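Local coordinates for protein jasmonate-induced oxygenase 2 (Arabidopsis thaliana, PDB 6LSV) that catalyses the iron- and 2-oxoglutarate-dependent hydroxylation of jasmonate to 12-hydroxyjasmonate, turning over a stress hormone that triggers plant defence responses, at residues F140-P145 with G204-V209. Sequence-based numbering, arbitrary orientation.
Sequences FLHLLP and GACLRV. With JAA ({(1R,2R)-3-oxo-2-[(2Z)-pent-2-en-1-yl]cyclopentyl}acetic acid), chain D.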
loop_
_atom_site.group_PDB
_atom_site.type_symbol
_atom_site.label_atom_id
_atom_site.label_comp_id
_atom_site.label_asym_id
_atom_site.label_seq_id
_atom_site.Cartn_x
_atom_site.Cartn_y
_atom_site.Cartn_z
ATOM N N PHE A 140 -3.943 -4.368 9.947
ATOM C CA PHE A 140 -2.507 -4.273 9.711
ATOM C C PHE A 140 -1.786 -5.327 10.539
ATOM O O PHE A 140 -2.098 -5.512 11.720
ATOM C CB PHE A 140 -1.997 -2.868 10.055
ATOM C CG PHE A 140 -0.526 -2.674 9.830
ATOM C CD1 PHE A 140 0.003 -2.688 8.549
ATOM C CD2 PHE A 140 0.329 -2.467 10.903
ATOM C CE1 PHE A 140 1.360 -2.500 8.345
ATOM C CE2 PHE A 140 1.684 -2.282 10.704
ATOM C CZ PHE A 140 2.201 -2.299 9.425
ATOM N N LEU A 141 -0.837 -6.024 9.916
ATOM C CA LEU A 141 -0.054 -7.048 10.594
ATOM C C LEU A 141 1.292 -7.180 9.895
ATOM O O LEU A 141 1.450 -6.798 8.732
ATOM C CB LEU A 141 -0.786 -8.402 10.623
ATOM C CG LEU A 141 -1.147 -9.081 9.293
ATOM C CD1 LEU A 141 -0.042 -10.017 8.802
ATOM C CD2 LEU A 141 -2.468 -9.836 9.408
ATOM N N HIS A 142 2.259 -7.739 10.617
ATOM C CA HIS A 142 3.595 -7.971 10.089
ATOM C C HIS A 142 3.759 -9.424 9.656
ATOM O O HIS A 142 3.173 -10.336 10.245
ATOM C CB HIS A 142 4.660 -7.631 11.132
ATOM C CG HIS A 142 4.813 -6.164 11.387
ATOM N ND1 HIS A 142 5.403 -5.309 10.481
ATOM C CD2 HIS A 142 4.458 -5.401 12.447
ATOM C CE1 HIS A 142 5.402 -4.083 10.970
ATOM N NE2 HIS A 142 4.834 -4.111 12.163
ATOM N N LEU A 143 4.565 -9.628 8.616
ATOM C CA LEU A 143 4.953 -10.958 8.153
ATOM C C LEU A 143 6.438 -11.238 8.324
ATOM O O LEU A 143 6.809 -12.332 8.750
ATOM C CB LEU A 143 4.576 -11.143 6.679
ATOM C CG LEU A 143 3.095 -10.971 6.341
ATOM C CD1 LEU A 143 2.944 -10.339 4.969
ATOM C CD2 LEU A 143 2.374 -12.304 6.405
ATOM N N LEU A 144 7.292 -10.272 8.001
ATOM C CA LEU A 144 8.723 -10.343 8.246
ATOM C C LEU A 144 9.185 -9.001 8.789
ATOM O O LEU A 144 8.593 -7.964 8.464
ATOM C CB LEU A 144 9.505 -10.682 6.967
ATOM C CG LEU A 144 9.306 -12.078 6.382
ATOM C CD1 LEU A 144 9.977 -12.150 5.028
ATOM C CD2 LEU A 144 9.858 -13.139 7.322
ATOM N N PRO A 145 10.236 -8.981 9.626
ATOM C CA PRO A 145 11.036 -10.114 10.113
ATOM C C PRO A 145 10.280 -10.991 11.117
ATOM O O PRO A 145 9.208 -10.602 11.585
ATOM C CB PRO A 145 12.234 -9.428 10.772
ATOM C CG PRO A 145 11.698 -8.117 11.225
ATOM C CD PRO A 145 10.724 -7.699 10.159
ATOM N N GLY A 204 11.790 -6.490 5.445
ATOM C CA GLY A 204 10.529 -6.366 6.157
ATOM C C GLY A 204 9.374 -6.629 5.208
ATOM O O GLY A 204 9.433 -6.270 4.028
ATOM N N ALA A 205 8.330 -7.264 5.729
ATOM C CA ALA A 205 7.130 -7.546 4.953
ATOM C C ALA A 205 5.935 -7.401 5.873
ATOM O O ALA A 205 5.862 -8.079 6.902
ATOM C CB ALA A 205 7.172 -8.952 4.346
ATOM N N CYS A 206 5.014 -6.517 5.521
ATOM C CA CYS A 206 3.786 -6.358 6.277
ATOM C C CYS A 206 2.604 -6.328 5.318
ATOM O O CYS A 206 2.755 -6.246 4.095
ATOM C CB CYS A 206 3.824 -5.108 7.172
ATOM S SG CYS A 206 4.605 -3.659 6.447
ATOM N N LEU A 207 1.414 -6.423 5.899
ATOM C CA LEU A 207 0.176 -6.556 5.152
ATOM C C LEU A 207 -0.852 -5.612 5.746
ATOM O O LEU A 207 -1.036 -5.577 6.967
ATOM C CB LEU A 207 -0.333 -8.002 5.196
ATOM C CG LEU A 207 -1.655 -8.264 4.477
ATOM C CD1 LEU A 207 -1.478 -8.100 2.974
ATOM C CD2 LEU A 207 -2.201 -9.648 4.819
ATOM N N ARG A 208 -1.500 -4.832 4.888
ATOM C CA ARG A 208 -2.627 -4.002 5.289
ATOM C C ARG A 208 -3.782 -4.292 4.346
ATOM O O ARG A 208 -3.642 -4.150 3.128
ATOM C CB ARG A 208 -2.284 -2.509 5.268
ATOM C CG ARG A 208 -3.525 -1.637 5.128
ATOM C CD ARG A 208 -3.336 -0.234 5.658
ATOM N NE ARG A 208 -4.470 0.613 5.296
ATOM C CZ ARG A 208 -4.795 1.739 5.921
ATOM N NH1 ARG A 208 -4.072 2.161 6.949
ATOM N NH2 ARG A 208 -5.845 2.443 5.520
ATOM N N VAL A 209 -4.913 -4.707 4.911
ATOM C CA VAL A 209 -6.122 -5.000 4.152
ATOM C C VAL A 209 -7.117 -3.881 4.412
ATOM O O VAL A 209 -7.359 -3.519 5.568
ATOM C CB VAL A 209 -6.712 -6.367 4.535
ATOM C CG1 VAL A 209 -7.857 -6.725 3.603
ATOM C CG2 VAL A 209 -5.628 -7.437 4.503
HETATM O O01 JAA D . -1.407 1.288 7.930
HETATM O O02 JAA D . 4.905 0.568 7.570
HETATM O O03 JAA D . 4.865 2.080 9.132
HETATM C C04 JAA D . 1.968 1.415 7.816
HETATM C C05 JAA D . 0.578 2.088 7.305
HETATM C C06 JAA D . 1.806 1.362 9.358
HETATM C C07 JAA D . 0.460 1.544 9.611
HETATM C C08 JAA D . -0.288 1.613 8.153
HETATM C C09 JAA D . 0.220 1.642 5.820
HETATM C C10 JAA D . 3.109 2.198 7.464
HETATM C C11 JAA D . 0.872 2.591 4.813
HETATM C C12 JAA D . 4.364 1.581 8.089
HETATM C C13 JAA D . 0.191 3.121 3.816
HETATM C C14 JAA D . -1.292 2.818 3.618
HETATM C C15 JAA D . -2.070 4.128 3.498
#
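One wall of the jasmonate pocket is formed where Phe-140 and Arg-208 face each other as an antiparallel non-hydrogen-bonded pair in the main mixed sheet of this 2-oxoglutarate oxygenase, their side chains turned toward the substrate. With CG anti to the backbone N (chi1 -179°), the Phe-140 ring lies against the cyclopentanone, and JAA C06 lies 3.7 Å above one face near the rim. Arg-208 CB sits at the ring edge, while Cys-206 CB approaches Phe-140 CE1 obliquely at 3.8 Å. The extended Arg-208 chain leads away from the ring, crossing Phe-140 at about a right angle, and brings its guanidinium to the substrate ketone: NH1 donates to O01 (3.0 Å, 158°), which lies at the edge of the guanidinium in its plane, and the pentenyl carbon C14 rests over one face. NE is hydrogen-bonded to OD1 of Asn-210, a residue that binds 2-oxoglutarate, and Tyr-138 adds a cation-pi contact, so the group's rotation is restrained from several directions.

Leu-141 N donates to Leu-207 O (3.0 Å) and Leu-207 N to Leu-141 O (2.9 Å). Beyond His-142 a classic beta bulge sets in: Ala-205 O accepts from both Leu-143 N and Leu-144 N, the latter in the carbonyl plane at 2.8 Å. Leu-143 CD1 thereby packs 4.0 Å from Leu-207 CB, on the face away from jasmonate. A cis peptide before Pro-145 follows the bulge.

Strand 204-212 continues the sheet to strand 294-302, and 137-144 to 120-122; helix 87-102 packs against Leu-141 through Trp-97, and helix 161-186 against Leu-144 and Ala-205 through Val-173.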